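PDB 2YJ5: copper-transporting atpase from Sulfolobus solfataricus, which probably uses ATP hydrolysis to drive metal cations, probably copper, across the cell membrane, its cytosolic nucleotide-binding and phosphorylation domains making up this piece. Local coordinates for residues A[31-36]-A[202-207]; A[219-224]-A[234-239]. The protein carries 1 engineered substitution. All coordinates share one frame; numbering follows the deposited sequence.

Contact 1 (A[31-36]-A[202-207]); sequences IIFNKT and LMIGDG. Engineered in segment 31-36: Asn-34 (natural residue Asp).
Ile-204 CG1 lies over one face of the Phe-33 ring. The two side chains run side by side and point the same way. CD1 of Ile-204, on the same side but nearer the rim, makes the closest touch, 3.6 Å from Phe-33 CE2. Phe-33 CG is anti to its carbonyl carbon (chi1 -68°), and this turn sets the ring beside the isoleucine. Thr-38 and Leu-39 of helix 35-39 also touch the Phe-33 side chain. The second flat group is the amide of Asn-34, an engineered residue in place of Asp. OD1 of Asn-34 accepts a hydrogen bond from Lys-187 NZ. The CB of Asn-34, before the amide, lies 3.6 Å from Ile-204 O.

The two strands are parallel neighbours at the centre of the Rossmann-like sheet of a HAD-type phosphorylation domain. Position 34 opens the DKTGT signature of P-type ATPases, whose aspartate takes up the phosphate in this family. Gly-205 and Asp-206 belong to the GDGxND motif. Lys-35 and Thr-36 bind ATP.

Three backbone bonds join the strands. Ile-32 N donates to Leu-202 O (2.9 Å), Ile-204 N to Ile-32 O (3.0 Å) and Asn-34 N to Ile-204 O (3.0 Å). Ile-32 O also receives a CA-H...O contact from Met-203 CA. On the face away from Phe-33, Met-203 CG packs 4.1 Å from Ile-32 CB. Beyond the paired strands, Asp-206 CB comes within 3.9 Å of Thr-36 O, and Asp-206 N is hydrogen-bonded to Asp-210 OD2.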
loop_
_atom_site.group_PDB
_atom_site.type_symbol
_atom_site.label_atom_id
_atom_site.label_comp_id
_atom_site.label_asym_id
_atom_site.label_seq_id
_atom_site.Cartn_x
_atom_site.Cartn_y
_atom_site.Cartn_z
ATOM N N ILE A 31 -16.553 -9.060 0.201
ATOM C CA ILE A 31 -15.552 -8.159 0.799
ATOM C C ILE A 31 -14.402 -7.855 -0.163
ATOM O O ILE A 31 -13.800 -8.768 -0.734
ATOM C CB ILE A 31 -14.946 -8.731 2.095
ATOM C CG1 ILE A 31 -16.045 -9.046 3.104
ATOM C CG2 ILE A 31 -13.978 -7.743 2.721
ATOM C CD1 ILE A 31 -15.570 -9.925 4.230
ATOM N N ILE A 32 -14.099 -6.572 -0.332
ATOM C CA ILE A 32 -13.024 -6.159 -1.225
ATOM C C ILE A 32 -11.998 -5.269 -0.531
ATOM O O ILE A 32 -12.341 -4.229 0.030
ATOM C CB ILE A 32 -13.566 -5.392 -2.421
ATOM C CG1 ILE A 32 -14.641 -6.212 -3.131
ATOM C CG2 ILE A 32 -12.419 -5.009 -3.372
ATOM C CD1 ILE A 32 -15.144 -5.583 -4.397
ATOM N N PHE A 33 -10.744 -5.693 -0.570
ATOM C CA PHE A 33 -9.625 -4.900 -0.068
ATOM C C PHE A 33 -8.905 -4.134 -1.190
ATOM O O PHE A 33 -8.610 -4.679 -2.249
ATOM C CB PHE A 33 -8.606 -5.800 0.628
ATOM C CG PHE A 33 -9.097 -6.399 1.909
ATOM C CD1 PHE A 33 -9.844 -7.564 1.903
ATOM C CD2 PHE A 33 -8.820 -5.796 3.123
ATOM C CE1 PHE A 33 -10.312 -8.112 3.088
ATOM C CE2 PHE A 33 -9.278 -6.340 4.319
ATOM C CZ PHE A 33 -10.027 -7.500 4.297
ATOM N N ASN A 34 -8.629 -2.863 -0.950
ATOM C CA ASN A 34 -7.613 -2.161 -1.708
ATOM C C ASN A 34 -6.266 -2.463 -1.036
ATOM O O ASN A 34 -6.064 -2.116 0.115
ATOM C CB ASN A 34 -7.910 -0.662 -1.727
ATOM C CG ASN A 34 -6.816 0.141 -2.411
ATOM O OD1 ASN A 34 -6.597 0.008 -3.619
ATOM N ND2 ASN A 34 -6.117 0.981 -1.636
ATOM N N LYS A 35 -5.363 -3.131 -1.748
ATOM C CA LYS A 35 -4.145 -3.686 -1.144
ATOM C C LYS A 35 -3.337 -2.699 -0.320
ATOM O O LYS A 35 -3.158 -2.885 0.879
ATOM C CB LYS A 35 -3.230 -4.303 -2.211
ATOM C CG LYS A 35 -1.789 -4.600 -1.722
ATOM C CD LYS A 35 -0.919 -5.195 -2.840
ATOM C CE LYS A 35 0.499 -5.528 -2.374
ATOM N NZ LYS A 35 1.431 -4.362 -2.349
ATOM N N THR A 36 -2.838 -1.659 -0.973
ATOM C CA THR A 36 -1.870 -0.770 -0.354
ATOM C C THR A 36 -2.479 0.012 0.805
ATOM O O THR A 36 -3.517 0.655 0.658
ATOM C CB THR A 36 -1.233 0.187 -1.403
ATOM O OG1 THR A 36 -0.762 -0.572 -2.530
ATOM C CG2 THR A 36 -0.066 0.951 -0.799
ATOM N N LEU A 202 -18.934 -4.861 0.863
ATOM C CA LEU A 202 -18.173 -4.029 1.786
ATOM C C LEU A 202 -16.762 -3.864 1.232
ATOM O O LEU A 202 -16.146 -4.831 0.762
ATOM C CB LEU A 202 -18.125 -4.616 3.200
ATOM C CG LEU A 202 -17.571 -3.611 4.217
ATOM C CD1 LEU A 202 -18.083 -3.896 5.613
ATOM C CD2 LEU A 202 -16.035 -3.537 4.208
ATOM N N MET A 203 -16.257 -2.639 1.282
ATOM C CA MET A 203 -14.914 -2.376 0.808
ATOM C C MET A 203 -14.086 -1.589 1.813
ATOM O O MET A 203 -14.587 -0.686 2.491
ATOM C CB MET A 203 -14.932 -1.652 -0.531
ATOM C CG MET A 203 -13.535 -1.543 -1.122
ATOM S SD MET A 203 -13.486 -0.737 -2.720
ATOM C CE MET A 203 -13.434 0.955 -2.162
ATOM N N ILE A 204 -12.812 -1.958 1.895
ATOM C CA ILE A 204 -11.850 -1.329 2.797
ATOM C C ILE A 204 -10.737 -0.642 1.972
ATOM O O ILE A 204 -10.178 -1.253 1.057
ATOM C CB ILE A 204 -11.236 -2.402 3.750
ATOM C CG1 ILE A 204 -12.271 -3.502 4.045
ATOM C CG2 ILE A 204 -10.686 -1.777 5.032
ATOM C CD1 ILE A 204 -12.053 -4.233 5.343
ATOM N N GLY A 205 -10.431 0.616 2.301
ATOM C CA GLY A 205 -9.452 1.420 1.572
ATOM C C GLY A 205 -8.605 2.359 2.434
ATOM O O GLY A 205 -8.743 2.374 3.661
ATOM N N ASP A 206 -7.733 3.151 1.805
ATOM C CA ASP A 206 -6.791 3.997 2.552
ATOM C C ASP A 206 -6.414 5.356 1.918
ATOM O O ASP A 206 -6.849 6.422 2.383
ATOM C CB ASP A 206 -5.508 3.212 2.861
ATOM C CG ASP A 206 -4.634 3.907 3.895
ATOM O OD1 ASP A 206 -5.200 4.565 4.798
ATOM O OD2 ASP A 206 -3.389 3.796 3.815
ATOM N N GLY A 207 -5.589 5.317 0.872
ATOM C CA GLY A 207 -5.023 6.530 0.309
ATOM C C GLY A 207 -5.752 7.142 -0.876
ATOM O O GLY A 207 -6.985 7.235 -0.908
#

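Contact 2 (A[219-224]-A[234-239]); sequences VSVAMG and ADIILV
Ser-220 O takes two backbone N-H groups, from Ile-236 N (3.2 Å) and, weakly, from Asp-235 N (3.1 Å). Asp-235 N also donates to Ser-220 OG at 3.2 Å. The serine hydroxyl is placed for this by chi1 of 58°, which sets OG between the backbone N and the carbonyl carbon. In return Asp-235 OD2 accepts Ser-220 N at 2.8 Å, on its anti side and 31° out of the carboxylate plane. With an alanine in place of Asp-235, Ser-220 N would probably lose this carboxylate partner, and the start of the pairing would rest on the bonds to Ser-220 O and OG.

Past Asp-235 the strands run parallel. Ala-222 N donates to Ile-236 O, and Leu-238 N to Ala-222 O. On one face Val-221 CG2 packs 4.2 Å from Ile-236 CB, the two side chains pointing the same way. On the Ala-222 face its methyl meets that of Ala-234, in the loop before the strand, CB to CB at 3.6 Å. Leu-238 then centres an inverse gamma turn.

Strand 201-205 flanks 219-223, and the short antiparallel strand 14-16 flanks 236-238. Helix 243-250 covers Val-221, Met-223 and Leu-238 through Leu-246 and Ile-243.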
loop_
_atom_site.group_PDB
_atom_site.type_symbol
_atom_site.label_atom_id
_atom_site.label_comp_id
_atom_site.label_asym_id
_atom_site.label_seq_id
_atom_site.Cartn_x
_atom_site.Cartn_y
_atom_site.Cartn_z
ATOM N N VAL A 219 -21.162 -0.479 2.032
ATOM C CA VAL A 219 -20.531 -0.004 3.261
ATOM C C VAL A 219 -19.022 0.182 3.044
ATOM O O VAL A 219 -18.348 -0.725 2.574
ATOM C CB VAL A 219 -20.850 -0.920 4.486
ATOM C CG1 VAL A 219 -20.933 -2.355 4.067
ATOM C CG2 VAL A 219 -19.830 -0.736 5.599
ATOM N N SER A 220 -18.512 1.367 3.376
ATOM C CA SER A 220 -17.129 1.709 3.094
ATOM C C SER A 220 -16.377 1.993 4.386
ATOM O O SER A 220 -16.944 2.555 5.328
ATOM C CB SER A 220 -17.064 2.916 2.140
ATOM O OG SER A 220 -17.739 4.048 2.684
ATOM N N VAL A 221 -15.100 1.613 4.424
ATOM C CA VAL A 221 -14.286 1.749 5.625
ATOM C C VAL A 221 -12.901 2.335 5.298
ATOM O O VAL A 221 -12.167 1.751 4.497
ATOM C CB VAL A 221 -14.088 0.364 6.287
ATOM C CG1 VAL A 221 -13.269 0.480 7.569
ATOM C CG2 VAL A 221 -15.438 -0.327 6.538
ATOM N N ALA A 222 -12.552 3.470 5.919
ATOM C CA ALA A 222 -11.240 4.115 5.753
ATOM C C ALA A 222 -10.315 4.002 6.985
ATOM O O ALA A 222 -10.744 4.259 8.119
ATOM C CB ALA A 222 -11.422 5.576 5.384
ATOM N N MET A 223 -9.046 3.642 6.754
ATOM C CA MET A 223 -8.031 3.559 7.824
ATOM C C MET A 223 -7.741 4.876 8.588
ATOM O O MET A 223 -8.091 5.972 8.132
ATOM C CB MET A 223 -6.705 3.015 7.274
ATOM C CG MET A 223 -6.818 1.701 6.512
ATOM S SD MET A 223 -7.064 0.252 7.552
ATOM C CE MET A 223 -5.554 0.269 8.518
ATOM N N GLY A 224 -7.071 4.744 9.736
ATOM C CA GLY A 224 -6.734 5.873 10.598
ATOM C C GLY A 224 -5.692 6.830 10.038
ATOM O O GLY A 224 -5.689 8.026 10.352
ATOM N N ALA A 234 -16.246 7.770 3.829
ATOM C CA ALA A 234 -16.306 6.484 4.523
ATOM C C ALA A 234 -17.375 6.424 5.615
ATOM O O ALA A 234 -17.479 7.326 6.446
ATOM C CB ALA A 234 -14.944 6.140 5.104
ATOM N N ASP A 235 -18.157 5.350 5.621
ATOM C CA ASP A 235 -19.153 5.144 6.672
ATOM C C ASP A 235 -18.459 4.946 8.019
ATOM O O ASP A 235 -18.981 5.343 9.065
ATOM C CB ASP A 235 -20.035 3.940 6.349
ATOM C CG ASP A 235 -20.677 4.046 4.979
ATOM O OD1 ASP A 235 -21.249 5.110 4.688
ATOM O OD2 ASP A 235 -20.598 3.083 4.187
ATOM N N ILE A 236 -17.267 4.354 7.975
ATOM C CA ILE A 236 -16.539 4.007 9.185
ATOM C C ILE A 236 -15.077 4.439 9.104
ATOM O O ILE A 236 -14.509 4.535 8.020
ATOM C CB ILE A 236 -16.598 2.491 9.416
ATOM C CG1 ILE A 236 -18.044 2.040 9.577
ATOM C CG2 ILE A 236 -15.799 2.096 10.628
ATOM C CD1 ILE A 236 -18.210 0.541 9.588
ATOM N N ILE A 237 -14.476 4.719 10.253
ATOM C CA ILE A 237 -13.044 4.955 10.310
ATOM C C ILE A 237 -12.358 4.093 11.361
ATOM O O ILE A 237 -12.666 4.172 12.547
ATOM C CB ILE A 237 -12.698 6.417 10.560
ATOM C CG1 ILE A 237 -12.760 7.203 9.248
ATOM C CG2 ILE A 237 -11.297 6.521 11.147
ATOM C CD1 ILE A 237 -14.172 7.462 8.735
ATOM N N LEU A 238 -11.426 3.263 10.907
ATOM C CA LEU A 238 -10.623 2.443 11.799
ATOM C C LEU A 238 -9.467 3.266 12.362
ATOM O O LEU A 238 -8.324 3.127 11.914
ATOM C CB LEU A 238 -10.069 1.239 11.031
ATOM C CG LEU A 238 -10.252 -0.153 11.633
ATOM C CD1 LEU A 238 -9.467 -1.179 10.824
ATOM C CD2 LEU A 238 -9.806 -0.159 13.077
ATOM N N VAL A 239 -9.748 4.128 13.335
ATOM C CA VAL A 239 -8.676 4.935 13.919
ATOM C C VAL A 239 -7.574 4.064 14.517
ATOM O O VAL A 239 -6.422 4.484 14.604
ATOM C CB VAL A 239 -9.178 5.979 14.971
ATOM C CG1 VAL A 239 -9.734 7.217 14.275
ATOM C CG2 VAL A 239 -10.188 5.369 15.956
#

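How the contacts relate
From the N terminus, segment 31-36 comes first. The chain then builds the six-stranded antiparallel sheet of the nucleotide-binding domain, returns through strand 154-158 and its following helices, and reaches 202-207. Contact 1 closes this long excursion. Helix 211-214 leads on to 219-224. Contact 2 closes a much shorter loop to 234-239, with neither helix nor strand between and part of it not modelled. The contacts are in series, neither nested nor crossing. Strands 201-205 and 219-223 are neighbours, joined by probable hydrogen bonds such as Gly-205 N to Val-221 O. With that pairing, the two contacts account for four neighbouring strands in the order 30-34, 201-205, 219-223, 236-238.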